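Local coordinates for immunomodulatory active chitinase (Trichuris suis, PDB 6G9C), which displays immunomodulatory properties in inflammatory lung disease and, as a secreted whipworm chitinase, probably binds and hydrolyses chitin, at residues Gly50-Glu55 against Lys386-Ile391; Leu272-Arg277 against Leu370-Phe375; Glu313-Leu318 against Ser378-His383. One frame throughout, in Å; residues are numbered along the deposited sequence.

Contact 1. Residues Gly50-Glu55 against Lys386-Ile391; sequences GKYNPE and KKYPLI
Tyr52 and Tyr388 meet through their phenol oxygens: Tyr52 OH donates a hydrogen bond to Tyr388 OH, 2.8 Å away. The two side chains cross at about a right angle. The rings do not stack; each hydroxyl arrives at the edge of the other ring, close to its plane. Besides the bond, Tyr388 OH also lies 3.3 Å from Tyr52 CE2, which makes the approach slightly one-sided. Tyr52 swings its CG away from its own nitrogen (chi1 -169°), whereas Tyr388 keeps CG beside the backbone N and opposite the carbonyl carbon (chi1 -65°); these torsions send each ring out toward the other loop, where the OH groups meet. Tyrosine suits both places, because the alpha carbons are 12.5 Å apart and two long, rigid side chains, each ending in a hydroxyl, can span that gap. The two loops follow strands 34-40 and 364-368, which pair in parallel as the first and last strands of the glycosyl hydrolase 18 TIM barrel, and the phenols thus join loops on either side of the point where the barrel closes. Tyr388 OH is gripped twice, since it accepts from Tyr52 and donates its own hydrogen bond to the carbonyl oxygen of His56, and this short chain of bonds gives both buried hydroxyls a partner. Phe375 packs edge-to-face with the Tyr52 ring and also touches Tyr388, lending the polar pair an aromatic flank.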
loop_
_atom_site.group_PDB
_atom_site.type_symbol
_atom_site.label_atom_id
_atom_site.label_comp_id
_atom_site.label_asym_id
_atom_site.label_seq_id
_atom_site.Cartn_x
_atom_site.Cartn_y
_atom_site.Cartn_z
ATOM N N GLY A 50 -14.444 3.057 23.712
ATOM C CA GLY A 50 -13.468 1.982 23.732
ATOM C C GLY A 50 -13.321 1.247 22.420
ATOM O O GLY A 50 -12.352 0.496 22.247
ATOM N N LYS A 51 -14.265 1.418 21.493
ATOM C CA LYS A 51 -14.141 0.725 20.214
ATOM C C LYS A 51 -12.923 1.231 19.448
ATOM O O LYS A 51 -12.784 2.436 19.216
ATOM C CB LYS A 51 -15.398 0.911 19.377
ATOM C CG LYS A 51 -15.345 0.179 18.036
ATOM C CD LYS A 51 -16.369 0.752 17.070
ATOM C CE LYS A 51 -16.340 0.038 15.725
ATOM N NZ LYS A 51 -17.024 -1.278 15.797
ATOM N N TYR A 52 -12.044 0.306 19.047
ATOM C CA TYR A 52 -10.802 0.655 18.363
ATOM C C TYR A 52 -10.885 0.209 16.911
ATOM O O TYR A 52 -11.079 -0.980 16.628
ATOM C CB TYR A 52 -9.584 0.030 19.048
ATOM C CG TYR A 52 -8.263 0.573 18.527
ATOM C CD1 TYR A 52 -7.675 0.055 17.360
ATOM C CD2 TYR A 52 -7.611 1.607 19.190
ATOM C CE1 TYR A 52 -6.471 0.571 16.883
ATOM C CE2 TYR A 52 -6.420 2.126 18.723
ATOM C CZ TYR A 52 -5.852 1.608 17.575
ATOM O OH TYR A 52 -4.662 2.138 17.139
ATOM N N ASN A 53 -10.720 1.170 15.996
ATOM C CA ASN A 53 -10.666 0.981 14.556
ATOM C C ASN A 53 -9.257 1.230 14.036
ATOM O O ASN A 53 -8.503 2.008 14.632
ATOM C CB ASN A 53 -11.629 1.932 13.834
ATOM C CG ASN A 53 -13.054 1.782 14.307
ATOM O OD1 ASN A 53 -13.519 0.666 14.553
ATOM N ND2 ASN A 53 -13.757 2.906 14.446
ATOM N N PRO A 54 -8.876 0.594 12.922
ATOM C CA PRO A 54 -7.538 0.834 12.355
ATOM C C PRO A 54 -7.235 2.301 12.092
ATOM O O PRO A 54 -6.087 2.729 12.271
ATOM C CB PRO A 54 -7.572 0.032 11.044
ATOM C CG PRO A 54 -8.541 -1.074 11.315
ATOM C CD PRO A 54 -9.621 -0.427 12.165
ATOM N N GLU A 55 -8.238 3.099 11.709
ATOM C CA GLU A 55 -7.987 4.509 11.452
ATOM C C GLU A 55 -7.709 5.290 12.727
ATOM O O GLU A 55 -7.357 6.472 12.643
ATOM C CB GLU A 55 -9.169 5.128 10.701
ATOM C CG GLU A 55 -10.512 4.972 11.397
ATOM C CD GLU A 55 -11.243 3.696 10.997
ATOM O OE1 GLU A 55 -10.588 2.762 10.474
ATOM O OE2 GLU A 55 -12.479 3.638 11.202
ATOM N N LYS A 386 -4.328 14.742 25.232
ATOM C CA LYS A 386 -3.344 14.098 24.381
ATOM C C LYS A 386 -3.818 12.697 24.022
ATOM O O LYS A 386 -4.285 11.944 24.885
ATOM C CB LYS A 386 -1.989 14.035 25.091
ATOM C CG LYS A 386 -0.833 13.533 24.232
ATOM C CD LYS A 386 0.454 13.462 25.043
ATOM C CE LYS A 386 1.656 13.107 24.184
ATOM N NZ LYS A 386 2.904 13.045 25.007
ATOM N N LYS A 387 -3.726 12.363 22.738
ATOM C CA LYS A 387 -3.971 10.993 22.305
ATOM C C LYS A 387 -2.746 10.142 22.589
ATOM O O LYS A 387 -1.606 10.599 22.445
ATOM C CB LYS A 387 -4.311 10.940 20.812
ATOM C CG LYS A 387 -5.615 11.655 20.458
ATOM C CD LYS A 387 -5.724 11.927 18.966
ATOM C CE LYS A 387 -6.746 13.017 18.691
ATOM N NZ LYS A 387 -6.240 14.376 19.053
ATOM N N TYR A 388 -2.991 8.895 22.984
ATOM C CA TYR A 388 -1.936 7.925 23.259
ATOM C C TYR A 388 -0.925 8.475 24.264
ATOM O O TYR A 388 0.273 8.581 23.947
ATOM C CB TYR A 388 -1.236 7.515 21.972
ATOM C CG TYR A 388 -2.090 6.774 20.980
ATOM C CD1 TYR A 388 -2.299 5.403 21.116
ATOM C CD2 TYR A 388 -2.665 7.441 19.880
ATOM C CE1 TYR A 388 -3.056 4.709 20.212
ATOM C CE2 TYR A 388 -3.438 6.750 18.960
ATOM C CZ TYR A 388 -3.614 5.375 19.133
ATOM O OH TYR A 388 -4.368 4.653 18.235
ATOM N N PRO A 389 -1.359 8.882 25.464
ATOM C CA PRO A 389 -0.387 9.405 26.439
ATOM C C PRO A 389 0.687 8.387 26.802
ATOM O O PRO A 389 1.831 8.768 27.084
ATOM C CB PRO A 389 -1.262 9.766 27.650
ATOM C CG PRO A 389 -2.462 8.868 27.520
ATOM C CD PRO A 389 -2.709 8.758 26.039
ATOM N N LEU A 390 0.349 7.099 26.794
ATOM C CA LEU A 390 1.337 6.070 27.106
ATOM C C LEU A 390 2.209 5.741 25.895
ATOM O O LEU A 390 3.441 5.808 25.968
ATOM C CB LEU A 390 0.645 4.795 27.603
ATOM C CG LEU A 390 -0.251 4.921 28.834
ATOM C CD1 LEU A 390 -0.581 3.550 29.397
ATOM C CD2 LEU A 390 0.421 5.782 29.871
ATOM N N ILE A 391 1.586 5.386 24.772
ATOM C CA ILE A 391 2.352 4.827 23.660
ATOM C C ILE A 391 3.219 5.891 22.982
ATOM O O ILE A 391 4.311 5.579 22.487
ATOM C CB ILE A 391 1.390 4.114 22.689
ATOM C CG1 ILE A 391 0.692 2.970 23.429
ATOM C CG2 ILE A 391 2.134 3.533 21.485
ATOM C CD1 ILE A 391 -0.397 2.309 22.642
#

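Contact 2. Residues Leu272-Arg277 against Leu370-Phe375; sequences LPTYGR and LDYDDF. With EDO (1,2-ethanediol), chain C; EDO (1,2-ethanediol), chain D.
Tyr372 lies against Thr274 and Tyr275, and its side chain meets a neighbour along one side, from CB through CD2 and CE2 to OH. CB begins in a tight spot, 3.1 Å from Thr274 OG1 and 3.3 Å from Thr274 O. Thr274 OG1 sits near the plane of the ring, at its edge; this small hydroxyl hydrogen-bonds to the carbonyl oxygen of Thr369 and at the same time lies against Tyr372 CB. CG, next along, is only loosely approached; it stands beside the backbone N and anti to the carbonyl carbon (chi1 -67°), which carries the ring past Tyr275 CB to a bound ethanediol (chain C). CD2 rests 3.5 Å from Tyr275 CB, and CE2 is near both that carbon and O1 of the diol. CZ is 3.5 Å from the same O1. At the tip, Tyr372 OH shares a 2.7 Å hydrogen bond with this O1, either oxygen being a possible donor. Asp371 OD1 stands 3.4 Å above one face of the Tyr372 ring, toward the rim, and is itself paired with Arg46. The rings of Tyr275 and Tyr372 are oblique, with planes 65° apart. C1 of the same ethanediol lies 3.8 Å above the centre of the Tyr275 ring, while a second ethanediol (chain D) receives a weak bond from Arg277 NH2. Asp221 takes both Tyr275 OH and Arg277 NE, fixing their directions. Aromatic and charged groups gathered at the carboxyl ends of barrel strands line the sugar-binding cleft of family 18 chitinases, and Tyr275, Arg277 and Tyr372, which hold the diols, probably line it here.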
loop_
_atom_site.group_PDB
_atom_site.type_symbol
_atom_site.label_atom_id
_atom_site.label_comp_id
_atom_site.label_asym_id
_atom_site.label_seq_id
_atom_site.Cartn_x
_atom_site.Cartn_y
_atom_site.Cartn_z
ATOM N N LEU A 272 5.816 -3.597 27.006
ATOM C CA LEU A 272 5.204 -2.569 27.860
ATOM C C LEU A 272 3.695 -2.778 27.858
ATOM O O LEU A 272 3.060 -2.664 26.788
ATOM C CB LEU A 272 5.536 -1.151 27.380
ATOM C CG LEU A 272 7.005 -0.805 27.136
ATOM C CD1 LEU A 272 7.095 0.574 26.516
ATOM C CD2 LEU A 272 7.802 -0.863 28.422
ATOM N N PRO A 273 3.080 -3.088 28.996
ATOM C CA PRO A 273 1.622 -3.270 29.021
ATOM C C PRO A 273 0.910 -1.933 29.141
ATOM O O PRO A 273 1.321 -1.072 29.918
ATOM C CB PRO A 273 1.398 -4.108 30.283
ATOM C CG PRO A 273 2.538 -3.729 31.182
ATOM C CD PRO A 273 3.706 -3.401 30.296
ATOM N N THR A 274 -0.187 -1.768 28.392
ATOM C CA THR A 274 -1.060 -0.605 28.592
ATOM C C THR A 274 -2.349 -0.989 29.302
ATOM O O THR A 274 -3.279 -0.167 29.380
ATOM C CB THR A 274 -1.383 0.087 27.265
ATOM O OG1 THR A 274 -1.908 -0.870 26.337
ATOM C CG2 THR A 274 -0.139 0.754 26.683
ATOM N N TYR A 275 -2.428 -2.222 29.805
ATOM C CA TYR A 275 -3.492 -2.720 30.661
ATOM C C TYR A 275 -2.933 -2.952 32.056
ATOM O O TYR A 275 -1.716 -2.918 32.285
ATOM C CB TYR A 275 -4.091 -4.029 30.125
ATOM C CG TYR A 275 -3.058 -5.135 30.189
ATOM C CD1 TYR A 275 -2.071 -5.226 29.218
ATOM C CD2 TYR A 275 -3.010 -6.011 31.263
ATOM C CE1 TYR A 275 -1.075 -6.208 29.283
ATOM C CE2 TYR A 275 -2.020 -6.992 31.344
ATOM C CZ TYR A 275 -1.056 -7.070 30.352
ATOM O OH TYR A 275 -0.076 -8.012 30.432
ATOM N N GLY A 276 -3.857 -3.189 32.993
ATOM C CA GLY A 276 -3.499 -3.604 34.330
ATOM C C GLY A 276 -4.259 -4.865 34.712
ATOM O O GLY A 276 -5.138 -5.333 33.980
ATOM N N ARG A 277 -3.906 -5.405 35.879
ATOM C CA ARG A 277 -4.548 -6.599 36.417
ATOM C C ARG A 277 -5.056 -6.302 37.812
ATOM O O ARG A 277 -4.467 -5.497 38.542
ATOM C CB ARG A 277 -3.604 -7.799 36.468
ATOM C CG ARG A 277 -3.143 -8.238 35.093
ATOM C CD ARG A 277 -2.524 -9.631 35.075
ATOM N NE ARG A 277 -2.356 -10.033 33.679
ATOM C CZ ARG A 277 -3.308 -10.587 32.939
ATOM N NH1 ARG A 277 -4.489 -10.876 33.474
ATOM N NH2 ARG A 277 -3.063 -10.876 31.666
ATOM N N LEU A 370 -2.366 -1.329 21.441
ATOM C CA LEU A 370 -2.783 0.008 21.025
ATOM C C LEU A 370 -4.122 0.392 21.635
ATOM O O LEU A 370 -4.360 1.571 21.924
ATOM C CB LEU A 370 -2.889 0.073 19.501
ATOM C CG LEU A 370 -1.612 0.107 18.673
ATOM C CD1 LEU A 370 -1.922 -0.374 17.254
ATOM C CD2 LEU A 370 -1.006 1.521 18.662
ATOM N N ASP A 371 -5.019 -0.575 21.817
ATOM C CA ASP A 371 -6.402 -0.268 22.152
ATOM C C ASP A 371 -6.640 -0.140 23.650
ATOM O O ASP A 371 -7.772 0.136 24.051
ATOM C CB ASP A 371 -7.338 -1.329 21.572
ATOM C CG ASP A 371 -6.861 -2.746 21.870
ATOM O OD1 ASP A 371 -7.144 -3.247 22.983
ATOM O OD2 ASP A 371 -6.199 -3.341 20.991
ATOM N N TYR A 372 -5.611 -0.314 24.479
ATOM C CA TYR A 372 -5.777 -0.091 25.913
ATOM C C TYR A 372 -5.332 1.294 26.362
ATOM O O TYR A 372 -5.668 1.709 27.478
ATOM C CB TYR A 372 -4.996 -1.129 26.709
ATOM C CG TYR A 372 -5.480 -2.550 26.597
ATOM C CD1 TYR A 372 -6.828 -2.857 26.418
ATOM C CD2 TYR A 372 -4.571 -3.598 26.689
ATOM C CE1 TYR A 372 -7.250 -4.203 26.343
ATOM C CE2 TYR A 372 -4.974 -4.909 26.607
ATOM C CZ TYR A 372 -6.306 -5.211 26.444
ATOM O OH TYR A 372 -6.658 -6.546 26.374
ATOM N N ASP A 373 -4.573 2.005 25.531
ATOM C CA ASP A 373 -4.184 3.373 25.816
ATOM C C ASP A 373 -5.402 4.286 25.662
ATOM O O ASP A 373 -6.441 3.901 25.116
ATOM C CB ASP A 373 -3.069 3.792 24.859
ATOM C CG ASP A 373 -2.212 4.945 25.365
ATOM O OD1 ASP A 373 -2.499 5.576 26.409
ATOM O OD2 ASP A 373 -1.216 5.233 24.662
ATOM N N ASP A 374 -5.262 5.520 26.127
ATOM C CA ASP A 374 -6.282 6.548 25.882
ATOM C C ASP A 374 -6.126 7.028 24.437
ATOM O O ASP A 374 -5.598 8.101 24.156
ATOM C CB ASP A 374 -6.137 7.685 26.892
ATOM C CG ASP A 374 -7.371 8.609 26.960
ATOM O OD1 ASP A 374 -8.495 8.195 26.587
ATOM O OD2 ASP A 374 -7.209 9.765 27.419
ATOM N N PHE A 375 -6.563 6.181 23.497
ATOM C CA PHE A 375 -6.247 6.440 22.092
ATOM C C PHE A 375 -7.089 7.556 21.482
ATOM O O PHE A 375 -6.690 8.119 20.455
ATOM C CB PHE A 375 -6.378 5.157 21.254
ATOM C CG PHE A 375 -7.734 4.524 21.311
ATOM C CD1 PHE A 375 -8.030 3.592 22.296
ATOM C CD2 PHE A 375 -8.708 4.843 20.369
ATOM C CE1 PHE A 375 -9.276 2.994 22.358
ATOM C CE2 PHE A 375 -9.961 4.249 20.419
ATOM C CZ PHE A 375 -10.243 3.318 21.421
HETATM C C1 EDO C . -4.385 -8.402 28.432
HETATM O O1 EDO C . -4.782 -8.346 27.061
HETATM C C2 EDO C . -5.676 -8.507 29.226
HETATM O O2 EDO C . -6.367 -9.730 28.941
HETATM C C1 EDO D . -0.800 -10.301 26.519
HETATM O O1 EDO D . -0.219 -11.594 26.396
HETATM C C2 EDO D . -1.018 -9.954 27.990
HETATM O O2 EDO D . -1.731 -11.006 28.645
#

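Contact 3. Residues Glu313-Leu318 against Ser378-His383; sequences EVCQKL and SFCTEH
The Phe379 ring receives Gln316 OE1 at its edge, in plane, with the oxygen 3.7 Å from CE1; from that position the polar oxygen faces the slightly positive rim of hydrogens. The amide plane is turned 73° from the ring. Tyr312 meets the same ring with its plane tilted by about 30°. Gln316 reaches this point with an extended chain. The second flat group, His383, carries Glu382 CG 3.3 Å above one face, off toward the rim, and bonds through NE2 to Tyr311 OH. Between them runs the covalent link: Cys315 SG and Cys380 SG are 2.1 Å apart, with a chi3 of 90° that is close to the relaxed value for a disulfide. In both cysteines the sulfur stands beside the backbone N and opposite the carbonyl carbon, and Cys315 CB also packs 3.7 Å from Phe379 O. A water bridges the backbones beside the disulfide, donating to Cys315 O and accepting weakly from Thr381 N. Since 378-383 has no regular structure, the disulfide supplies a tie that backbone pairing does not. The partner helix 311-319 directly follows strand 308-310, which pairs antiparallel with strand 268-281, and its Val314, Lys317 and Leu318 rest on Leu335 of strand 332-337, leaving Cys315 and Gln316 to meet the loop that leads from strand 364-368 to helix 392-398.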
loop_
_atom_site.group_PDB
_atom_site.type_symbol
_atom_site.label_atom_id
_atom_site.label_comp_id
_atom_site.label_asym_id
_atom_site.label_seq_id
_atom_site.Cartn_x
_atom_site.Cartn_y
_atom_site.Cartn_z
ATOM N N GLU A 313 -9.554 3.007 31.333
ATOM C CA GLU A 313 -10.518 2.701 32.385
ATOM C C GLU A 313 -9.979 3.099 33.754
ATOM O O GLU A 313 -10.742 3.527 34.628
ATOM C CB GLU A 313 -10.865 1.212 32.362
ATOM C CG GLU A 313 -11.926 0.821 31.352
ATOM C CD GLU A 313 -12.024 -0.689 31.208
ATOM O OE1 GLU A 313 -11.069 -1.377 31.625
ATOM O OE2 GLU A 313 -13.048 -1.184 30.693
ATOM N N VAL A 314 -8.668 2.944 33.967
ATOM C CA VAL A 314 -8.050 3.485 35.178
ATOM C C VAL A 314 -8.275 4.990 35.250
ATOM O O VAL A 314 -8.605 5.536 36.310
ATOM C CB VAL A 314 -6.548 3.142 35.228
ATOM C CG1 VAL A 314 -5.852 3.970 36.333
ATOM C CG2 VAL A 314 -6.340 1.622 35.421
ATOM N N CYS A 315 -8.104 5.687 34.124
ATOM C CA CYS A 315 -8.351 7.125 34.120
ATOM C C CYS A 315 -9.773 7.440 34.561
ATOM O O CYS A 315 -9.998 8.375 35.344
ATOM C CB CYS A 315 -8.081 7.685 32.726
ATOM S SG CYS A 315 -6.339 7.988 32.409
ATOM N N GLN A 316 -10.747 6.675 34.054
ATOM C CA GLN A 316 -12.140 6.857 34.457
ATOM C C GLN A 316 -12.303 6.676 35.962
ATOM O O GLN A 316 -13.042 7.425 36.608
ATOM C CB GLN A 316 -13.029 5.879 33.681
ATOM C CG GLN A 316 -14.533 6.113 33.777
ATOM C CD GLN A 316 -15.303 5.437 32.640
ATOM O OE1 GLN A 316 -15.819 6.101 31.738
ATOM N NE2 GLN A 316 -15.381 4.110 32.684
ATOM N N LYS A 317 -11.606 5.698 36.548
ATOM C CA LYS A 317 -11.728 5.492 37.992
ATOM C C LYS A 317 -10.995 6.563 38.793
ATOM O O LYS A 317 -11.466 6.963 39.866
ATOM C CB LYS A 317 -11.221 4.095 38.365
ATOM C CG LYS A 317 -12.118 2.971 37.864
ATOM C CD LYS A 317 -11.617 1.618 38.345
ATOM C CE LYS A 317 -12.582 0.508 37.961
ATOM N NZ LYS A 317 -13.970 0.817 38.423
ATOM N N LEU A 318 -9.868 7.060 38.286
ATOM C CA LEU A 318 -9.212 8.196 38.928
ATOM C C LEU A 318 -10.132 9.415 38.975
ATOM O O LEU A 318 -10.188 10.130 39.986
ATOM C CB LEU A 318 -7.916 8.530 38.184
ATOM C CG LEU A 318 -6.775 7.563 38.492
ATOM C CD1 LEU A 318 -5.587 7.819 37.577
ATOM C CD2 LEU A 318 -6.395 7.705 39.952
ATOM N N SER A 378 -9.881 10.851 25.291
ATOM C CA SER A 378 -11.192 11.241 25.810
ATOM C C SER A 378 -11.446 10.797 27.246
ATOM O O SER A 378 -12.432 11.247 27.848
ATOM C CB SER A 378 -12.305 10.671 24.920
ATOM O OG SER A 378 -12.390 9.257 25.078
ATOM N N PHE A 379 -10.604 9.925 27.802
ATOM C CA PHE A 379 -10.826 9.405 29.144
ATOM C C PHE A 379 -9.971 10.071 30.213
ATOM O O PHE A 379 -10.414 10.166 31.358
ATOM C CB PHE A 379 -10.560 7.896 29.180
ATOM C CG PHE A 379 -11.630 7.068 28.524
ATOM C CD1 PHE A 379 -12.761 6.685 29.238
ATOM C CD2 PHE A 379 -11.499 6.655 27.201
ATOM C CE1 PHE A 379 -13.750 5.910 28.644
ATOM C CE2 PHE A 379 -12.479 5.870 26.600
ATOM C CZ PHE A 379 -13.610 5.504 27.322
ATOM N N CYS A 380 -8.754 10.507 29.891
ATOM C CA CYS A 380 -7.851 11.060 30.892
ATOM C C CYS A 380 -7.841 12.586 30.843
ATOM O O CYS A 380 -7.948 13.194 29.773
ATOM C CB CYS A 380 -6.427 10.537 30.693
ATOM S SG CYS A 380 -6.273 8.732 30.489
ATOM N N THR A 381 -7.678 13.207 32.012
ATOM C CA THR A 381 -7.622 14.668 32.075
ATOM C C THR A 381 -6.222 15.218 32.311
ATOM O O THR A 381 -5.941 16.345 31.902
ATOM C CB THR A 381 -8.547 15.199 33.172
ATOM O OG1 THR A 381 -7.953 14.974 34.459
ATOM C CG2 THR A 381 -9.904 14.515 33.109
ATOM N N GLU A 382 -5.324 14.451 32.937
ATOM C CA GLU A 382 -4.027 15.003 33.318
ATOM C C GLU A 382 -3.109 15.265 32.128
ATOM O O GLU A 382 -2.081 15.928 32.307
ATOM C CB GLU A 382 -3.330 14.077 34.324
ATOM C CG GLU A 382 -2.320 13.117 33.701
ATOM C CD GLU A 382 -1.798 12.078 34.682
ATOM O OE1 GLU A 382 -2.593 11.617 35.513
ATOM O OE2 GLU A 382 -0.608 11.708 34.606
ATOM N N HIS A 383 -3.448 14.779 30.930
ATOM C CA HIS A 383 -2.631 14.998 29.740
ATOM C C HIS A 383 -3.203 16.060 28.799
ATOM O O HIS A 383 -2.644 16.273 27.717
ATOM C CB HIS A 383 -2.438 13.681 28.964
ATOM C CG HIS A 383 -2.341 12.462 29.832
ATOM N ND1 HIS A 383 -1.228 12.174 30.595
ATOM C CD2 HIS A 383 -3.212 11.445 30.041
ATOM C CE1 HIS A 383 -1.421 11.039 31.243
ATOM N NE2 HIS A 383 -2.617 10.577 30.924
HETATM O O HOH W 1 -8.383 11.119 34.491
#

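All three contacts draw one partner from the long loop between strand 364-368 and helix 392-398. Contact 2 lies deepest, about 10 Å from its centre to that of the chain, and is built from aromatic rings and tight van der Waals packing beside the probable sugar-binding cleft. Contact 1, also buried, relies on one hydroxyl pair between loops. Contact 3 is the most peripheral, its centre about 22 Å from the centre of the chain; it is partly buried and uses a covalent bond. Two neighbouring acids of 370-375 connect them: Asp373 accepts from the backbone N of Leu390 and Ile391 in contact 1, while Asp374 holds the amides of Phe379 and Cys380 in contact 3.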